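Local coordinates for protein putative peptidase (Parabacteroides merdae, PDB 4L8K) that is a putative hydrolase of peptidase family S41 that probably cleaves peptide bonds in protein or peptide substrates, at residues P212-T217 / I307-A312; V288-E293 / D300-A305. All coordinates share one frame; numbering follows the deposited sequence.

Contact 1 of 2, residues P212-T217 / I307-A312; sequences PVIVLT and IGLLLA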
ATOM      1  N   PRO A 212      -9.806 -16.376  13.063  1.00 20.88           N
ATOM      2  CA  PRO A 212      -9.338 -14.978  13.179  1.00 18.56           C
ATOM      3  C   PRO A 212      -7.982 -14.707  12.499  1.00 21.72           C
ATOM      4  O   PRO A 212      -7.097 -15.575  12.454  1.00 20.50           O
ATOM      5  CB  PRO A 212      -9.254 -14.771  14.687  1.00 20.08           C
ATOM      6  CG  PRO A 212     -10.279 -15.719  15.257  1.00 23.76           C
ATOM      7  CD  PRO A 212     -10.163 -16.935  14.390  1.00 20.99           C
ATOM      8  N   VAL A 213      -7.858 -13.505  11.902  1.00 16.20           N
ATOM      9  CA  VAL A 213      -6.653 -13.037  11.206  1.00 14.47           C
ATOM     10  C   VAL A 213      -6.336 -11.631  11.647  1.00 19.16           C
ATOM     11  O   VAL A 213      -7.228 -10.763  11.626  1.00 19.20           O
ATOM     12  CB  VAL A 213      -6.792 -13.073   9.632  1.00 17.53           C
ATOM     13  CG1 VAL A 213      -5.546 -12.539   8.917  1.00 16.10           C
ATOM     14  CG2 VAL A 213      -7.119 -14.457   9.122  1.00 17.25           C
ATOM     15  N   ILE A 214      -5.055 -11.369  11.953  1.00 16.77           N
ATOM     16  CA  ILE A 214      -4.590 -10.011  12.195  1.00 17.82           C
ATOM     17  C   ILE A 214      -3.676  -9.636  11.032  1.00 21.40           C
ATOM     18  O   ILE A 214      -2.666 -10.294  10.829  1.00 20.21           O
ATOM     19  CB  ILE A 214      -3.915  -9.721  13.571  1.00 21.04           C
ATOM     20  CG1 ILE A 214      -4.678 -10.370  14.786  1.00 22.65           C
ATOM     21  CG2 ILE A 214      -3.685  -8.216  13.743  1.00 16.95           C
ATOM     22  CD1 ILE A 214      -6.096  -9.897  15.059  1.00 24.78           C
ATOM     23  N   VAL A 215      -4.043  -8.611  10.258  1.00 18.12           N
ATOM     24  CA  VAL A 215      -3.227  -8.093   9.151  1.00 16.99           C
ATOM     25  C   VAL A 215      -2.415  -6.923   9.723  1.00 19.40           C
ATOM     26  O   VAL A 215      -2.989  -6.017  10.325  1.00 19.01           O
ATOM     27  CB  VAL A 215      -4.047  -7.714   7.870  1.00 19.85           C
ATOM     28  CG1 VAL A 215      -3.166  -7.016   6.817  1.00 19.28           C
ATOM     29  CG2 VAL A 215      -4.727  -8.943   7.261  1.00 18.85           C
ATOM     30  N   LEU A 216      -1.081  -6.983   9.606  1.00 14.92           N
ATOM     31  CA  LEU A 216      -0.214  -5.927  10.139  1.00 14.11           C
ATOM     32  C   LEU A 216       0.188  -4.972   9.041  1.00 19.75           C
ATOM     33  O   LEU A 216       0.635  -5.406   7.981  1.00 19.03           O
ATOM     34  CB  LEU A 216       1.049  -6.496  10.835  1.00 12.99           C
ATOM     35  CG  LEU A 216       0.880  -7.572  11.929  1.00 15.62           C
ATOM     36  CD1 LEU A 216       2.190  -7.758  12.681  1.00 15.13           C
ATOM     37  CD2 LEU A 216      -0.228  -7.210  12.960  1.00 17.61           C
ATOM     38  N   THR A 217      -0.020  -3.664   9.265  1.00 18.11           N
ATOM     39  CA  THR A 217       0.291  -2.636   8.275  1.00 17.19           C
ATOM     40  C   THR A 217       1.118  -1.485   8.870  1.00 20.38           C
ATOM     41  O   THR A 217       1.096  -1.249  10.080  1.00 21.69           O
ATOM     42  CB  THR A 217      -1.016  -2.051   7.643  1.00 26.02           C
ATOM     43  OG1 THR A 217      -1.788  -1.397   8.636  1.00 26.74           O
ATOM     44  CG2 THR A 217      -1.869  -3.091   6.960  1.00 20.11           C
ATOM     45  N   ILE A 307      -0.674 -10.923  18.988  1.00 22.46           N
ATOM     46  CA  ILE A 307      -0.621 -12.201  19.722  1.00 22.18           C
ATOM     47  C   ILE A 307      -1.626 -12.133  20.882  1.00 24.64           C
ATOM     48  O   ILE A 307      -2.422 -13.049  21.026  1.00 22.86           O
ATOM     49  CB  ILE A 307       0.820 -12.576  20.207  1.00 24.39           C
ATOM     50  CG1 ILE A 307       1.735 -12.988  19.026  1.00 22.72           C
ATOM     51  CG2 ILE A 307       0.796 -13.690  21.294  1.00 22.27           C
ATOM     52  CD1 ILE A 307       3.281 -13.061  19.419  1.00 20.97           C
ATOM     53  N   GLY A 308      -1.603 -11.028  21.647  1.00 21.28           N
ATOM     54  CA  GLY A 308      -2.516 -10.806  22.769  1.00 21.31           C
ATOM     55  C   GLY A 308      -3.988 -10.885  22.375  1.00 25.14           C
ATOM     56  O   GLY A 308      -4.789 -11.593  22.996  1.00 24.11           O
ATOM     57  N   LEU A 309      -4.336 -10.196  21.297  1.00 24.20           N
ATOM     58  CA  LEU A 309      -5.699 -10.174  20.767  1.00 25.41           C
ATOM     59  C   LEU A 309      -6.183 -11.563  20.326  1.00 29.66           C
ATOM     60  O   LEU A 309      -7.278 -11.950  20.697  1.00 30.36           O
ATOM     61  CB  LEU A 309      -5.808  -9.178  19.618  1.00 25.16           C
ATOM     62  CG  LEU A 309      -7.207  -8.879  19.109  1.00 31.48           C
ATOM     63  CD1 LEU A 309      -8.156  -8.429  20.262  1.00 31.83           C
ATOM     64  CD2 LEU A 309      -7.138  -7.815  18.038  1.00 34.84           C
ATOM     65  N   LEU A 310      -5.368 -12.305  19.566  1.00 26.87           N
ATOM     66  CA  LEU A 310      -5.705 -13.648  19.093  1.00 26.73           C
ATOM     67  C   LEU A 310      -5.811 -14.684  20.228  1.00 32.01           C
ATOM     68  O   LEU A 310      -6.556 -15.655  20.094  1.00 31.42           O
ATOM     69  CB  LEU A 310      -4.677 -14.137  18.069  1.00 26.08           C
ATOM     70  CG  LEU A 310      -4.673 -13.466  16.692  1.00 28.65           C
ATOM     71  CD1 LEU A 310      -3.487 -13.930  15.877  1.00 26.52           C
ATOM     72  CD2 LEU A 310      -5.970 -13.733  15.930  1.00 28.38           C
ATOM     73  N   LEU A 311      -5.046 -14.499  21.316  1.00 30.97           N
ATOM     74  CA  LEU A 311      -5.052 -15.399  22.475  1.00 30.86           C
ATOM     75  C   LEU A 311      -6.167 -15.045  23.452  1.00 40.74           C
ATOM     76  O   LEU A 311      -6.488 -15.866  24.317  1.00 42.22           O
ATOM     77  CB  LEU A 311      -3.703 -15.402  23.211  1.00 29.55           C
ATOM     78  CG  LEU A 311      -2.533 -16.073  22.483  1.00 32.38           C
ATOM     79  CD1 LEU A 311      -1.289 -16.025  23.348  1.00 31.79           C
ATOM     80  CD2 LEU A 311      -2.865 -17.521  22.021  1.00 30.58           C
ATOM     81  N   ALA A 312      -6.744 -13.827  23.334  1.00 40.51           N
ATOM     82  CA  ALA A 312      -7.823 -13.375  24.207  1.00 43.50           C
ATOM     83  C   ALA A 312      -8.991 -14.338  24.051  1.00 54.46           C
ATOM     84  O   ALA A 312      -9.531 -14.509  22.954  1.00 53.90           O
ATOM     85  CB  ALA A 312      -8.205 -11.939  23.890  1.00 44.17           C
TER

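Contact 2 of 2, residues V288-E293 / D300-A305; sequences VAITGE and DTIIEA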
ATOM      1  N   VAL A 288      -1.557   0.650  16.540  1.00 21.88           N
ATOM      2  CA  VAL A 288      -0.492   0.155  17.416  1.00 21.68           C
ATOM      3  C   VAL A 288       0.828   0.633  16.812  1.00 23.75           C
ATOM      4  O   VAL A 288       1.048   0.474  15.613  1.00 22.99           O
ATOM      5  CB  VAL A 288      -0.494  -1.397  17.692  1.00 25.43           C
ATOM      6  CG1 VAL A 288       0.554  -1.766  18.741  1.00 25.96           C
ATOM      7  CG2 VAL A 288      -1.859  -1.906  18.145  1.00 24.88           C
ATOM      8  N   ALA A 289       1.693   1.223  17.638  1.00 19.32           N
ATOM      9  CA  ALA A 289       3.013   1.709  17.240  1.00 19.36           C
ATOM     10  C   ALA A 289       4.089   0.985  18.020  1.00 24.97           C
ATOM     11  O   ALA A 289       3.909   0.762  19.221  1.00 26.75           O
ATOM     12  CB  ALA A 289       3.130   3.234  17.485  1.00 19.95           C
ATOM     13  N   ILE A 290       5.224   0.648  17.367  1.00 20.73           N
ATOM     14  CA  ILE A 290       6.369   0.048  18.076  1.00 19.56           C
ATOM     15  C   ILE A 290       6.918   1.117  19.058  1.00 24.27           C
ATOM     16  O   ILE A 290       7.133   2.264  18.676  1.00 23.14           O
ATOM     17  CB  ILE A 290       7.455  -0.531  17.128  1.00 21.24           C
ATOM     18  CG1 ILE A 290       6.861  -1.707  16.295  1.00 20.00           C
ATOM     19  CG2 ILE A 290       8.706  -1.008  17.936  1.00 21.07           C
ATOM     20  CD1 ILE A 290       7.851  -2.346  15.327  1.00 25.26           C
ATOM     21  N   THR A 291       7.042   0.743  20.337  1.00 21.83           N
ATOM     22  CA  THR A 291       7.506   1.670  21.359  1.00 22.00           C
ATOM     23  C   THR A 291       9.004   1.575  21.545  1.00 23.25           C
ATOM     24  O   THR A 291       9.600   0.527  21.284  1.00 22.57           O
ATOM     25  CB  THR A 291       6.771   1.438  22.671  1.00 24.49           C
ATOM     26  OG1 THR A 291       7.131   0.156  23.166  1.00 23.07           O
ATOM     27  CG2 THR A 291       5.269   1.552  22.512  1.00 21.89           C
ATOM     28  N   GLY A 292       9.584   2.667  22.009  1.00 20.37           N
ATOM     29  CA  GLY A 292      11.014   2.769  22.300  1.00 21.77           C
ATOM     30  C   GLY A 292      11.480   1.762  23.346  1.00 27.99           C
ATOM     31  O   GLY A 292      12.564   1.190  23.198  1.00 30.30           O
ATOM     32  N   GLU A 293      10.638   1.470  24.369  1.00 21.68           N
ATOM     33  CA  GLU A 293      10.982   0.506  25.405  1.00 22.28           C
ATOM     34  C   GLU A 293      10.820  -0.943  24.905  1.00 26.77           C
ATOM     35  O   GLU A 293      11.499  -1.825  25.420  1.00 27.63           O
ATOM     36  CB  GLU A 293      10.191   0.743  26.714  1.00 24.76           C
ATOM     37  CG  GLU A 293       8.673   0.603  26.626  1.00 33.52           C
ATOM     38  CD  GLU A 293       7.891   1.810  26.132  1.00 42.51           C
ATOM     39  OE1 GLU A 293       8.504   2.811  25.686  1.00 32.87           O
ATOM     40  OE2 GLU A 293       6.644   1.748  26.205  1.00 32.23           O
ATOM     41  N   ASP A 300       8.450  -6.506  19.426  1.00 21.06           N
ATOM     42  CA  ASP A 300       7.685  -5.776  18.425  1.00 19.22           C
ATOM     43  C   ASP A 300       6.310  -5.559  19.038  1.00 21.97           C
ATOM     44  O   ASP A 300       5.552  -6.515  19.178  1.00 21.55           O
ATOM     45  CB  ASP A 300       7.623  -6.583  17.086  1.00 20.08           C
ATOM     46  CG  ASP A 300       6.947  -5.881  15.913  1.00 25.31           C
ATOM     47  OD1 ASP A 300       5.892  -5.243  16.121  1.00 25.75           O
ATOM     48  OD2 ASP A 300       7.444  -6.016  14.769  1.00 28.55           O
ATOM     49  N   THR A 301       5.999  -4.323  19.425  1.00 19.86           N
ATOM     50  CA  THR A 301       4.723  -3.945  20.059  1.00 21.02           C
ATOM     51  C   THR A 301       3.506  -4.416  19.240  1.00 25.94           C
ATOM     52  O   THR A 301       2.526  -4.890  19.826  1.00 26.40           O
ATOM     53  CB  THR A 301       4.666  -2.415  20.269  1.00 24.71           C
ATOM     54  OG1 THR A 301       5.944  -1.982  20.725  1.00 25.22           O
ATOM     55  CG2 THR A 301       3.605  -1.988  21.289  1.00 20.88           C
ATOM     56  N   ILE A 302       3.600  -4.321  17.893  1.00 21.62           N
ATOM     57  CA  ILE A 302       2.527  -4.681  16.981  1.00 19.59           C
ATOM     58  C   ILE A 302       2.340  -6.205  16.963  1.00 21.42           C
ATOM     59  O   ILE A 302       1.203  -6.658  17.131  1.00 20.25           O
ATOM     60  CB  ILE A 302       2.744  -4.058  15.563  1.00 20.74           C
ATOM     61  CG1 ILE A 302       2.980  -2.528  15.703  1.00 19.28           C
ATOM     62  CG2 ILE A 302       1.526  -4.350  14.674  1.00 20.30           C
ATOM     63  CD1 ILE A 302       3.351  -1.754  14.413  1.00 22.81           C
ATOM     64  N   ILE A 303       3.433  -6.994  16.818  1.00 18.45           N
ATOM     65  CA  ILE A 303       3.301  -8.457  16.844  1.00 19.34           C
ATOM     66  C   ILE A 303       2.726  -8.893  18.218  1.00 23.46           C
ATOM     67  O   ILE A 303       1.807  -9.719  18.254  1.00 20.66           O
ATOM     68  CB  ILE A 303       4.619  -9.199  16.483  1.00 22.18           C
ATOM     69  CG1 ILE A 303       5.065  -8.867  15.033  1.00 20.48           C
ATOM     70  CG2 ILE A 303       4.472 -10.741  16.675  1.00 22.85           C
ATOM     71  CD1 ILE A 303       6.515  -9.410  14.639  1.00 18.74           C
ATOM     72  N   GLU A 304       3.224  -8.285  19.332  1.00 20.65           N
ATOM     73  CA  GLU A 304       2.774  -8.631  20.685  1.00 21.30           C
ATOM     74  C   GLU A 304       1.283  -8.328  20.906  1.00 24.21           C
ATOM     75  O   GLU A 304       0.580  -9.168  21.464  1.00 25.44           O
ATOM     76  CB  GLU A 304       3.614  -7.931  21.754  1.00 23.43           C
ATOM     77  CG  GLU A 304       5.058  -8.389  21.789  1.00 31.37           C
ATOM     78  CD  GLU A 304       5.324  -9.832  22.169  1.00 38.79           C
ATOM     79  OE1 GLU A 304       4.446 -10.481  22.778  1.00 35.44           O
ATOM     80  OE2 GLU A 304       6.446 -10.302  21.890  1.00 26.35           O
ATOM     81  N   ALA A 305       0.800  -7.154  20.437  1.00 20.03           N
ATOM     82  CA  ALA A 305      -0.613  -6.773  20.551  1.00 19.36           C
ATOM     83  C   ALA A 305      -1.487  -7.745  19.746  1.00 23.00           C
ATOM     84  O   ALA A 305      -2.523  -8.173  20.241  1.00 22.91           O
ATOM     85  CB  ALA A 305      -0.817  -5.342  20.077  1.00 18.80           C
TER

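Contact 1 of 2, residues P212-T217 / I307-A312
Ile214 of strand 213-217 lies against Leu309 and Leu310 in the last turn of helix 301-311, a worked example of a helix packed lengthwise on one face of a mixed, largely parallel sheet in the alpha/beta core of an S41 peptidase, a family of the ClpP/crotonase clan. The two axes run nearly antiparallel, at 166°, and come within 9.3 Å of each other. At that spacing the layers meet through side chains, and the side-chain contacts between the two segments are all apolar.

Leu310 and Ile214 carry the packing in nearly equal measure. They slide past one another in opposite directions, so that the flank of each branch is used: Ile214 CG1 sits 3.6 Å from Leu310 CG and also touches both leucine methyls. Ile214 CG1 stands anti to its carbonyl carbon (chi1 -44°), and a second bend, chi2 -63°, brings CD1 round to Leu309. These two side chains cross at about a right angle, methyl against methyl, with Ile214 CD1 3.8 Å from Leu309 CD2. The isoleucine is thus bracketed by two successive leucines, one alongside and one across its end.

Neighbouring strands widen the same apolar layer. Leu310 also leans on Ile151 of strand 149-153, while Ile214 and Leu309 both meet Met241 of strand 238-242, so the helix end spans three parallel strands with 213-217 in the middle. Backbone hydrogen bonds of Ile214 with Leu150 and Phe152 fix the strand in that sheet.

At the exposed margin the packing passes to the residue just before the strand. Pro212 is the nearest by backbone to Leu310, their CA atoms 7.1 Å apart, and the rigid ring offers a carbon to the same methyl that Ile214 touches: Pro212 CB lies 3.7 Å from Leu310 CD2.

Contact 2 of 2, residues V288-E293 / D300-A305
Asp300 begins the second segment with its carboxylate against the end of Ile290, whose CD1 lies 3.6 Å from Asp300 OD1. The same oxygen caps helix 301-311: it accepts from Ile303 N at 3.1 Å, the donor standing 60° out of the carboxylate plane, and more weakly from Ile302 N. Asp300 OD2 forms a salt bridge with Arg155. With an alanine here, that arginine would probably lose its carboxylate mate and the first turn of the helix its cap.

Thr301 follows, its OG1 anti to the carbonyl carbon (chi1 -41°), a rotation that turns the hydroxyl to the backbone of Thr291. There it accepts from Thr291 N at 3.0 Å in a nearly straight bond of 164°; Asp294 OD2 is a second hydrogen-bond partner of this hydroxyl. Thr301 CB and CG2 rest on the carbonyl oxygen of Ala289.

Ile302 places CD1 3.4 Å from Val288 O; its side chain crosses that of Ile290 at about a right angle, CD1 against CG1. One turn beyond Thr301, Ala305 CB nestles against both methyls of Val288.

Thr291 OG1 in turn caps Asp294 N, giving two successive helices, 292-296 and 301-311, each begun by a side-chain N-cap.

How the contacts relate
Following the chain from the N terminus, after the earlier strands of the sheet, strand 213-217 is laid down in the middle of its parallel part. The chain then passes through strand 238-242 and on to the edge strand 286-287 before reaching 288-293. Contact 2 closes a short loop there, only six residues separating its segments. Helix 301-311 then runs back over the sheet, and its final turn closes the much longer loop of contact 1, within which contact 2 is wholly contained. The two share this helix, start and end, with centres about 13 Å apart. Leu216 joins them directly: its CD2 packs 3.8 Å from Ile302 CG2, tying the central strand to the start of the helix that contact 2 fastens to the sheet edge.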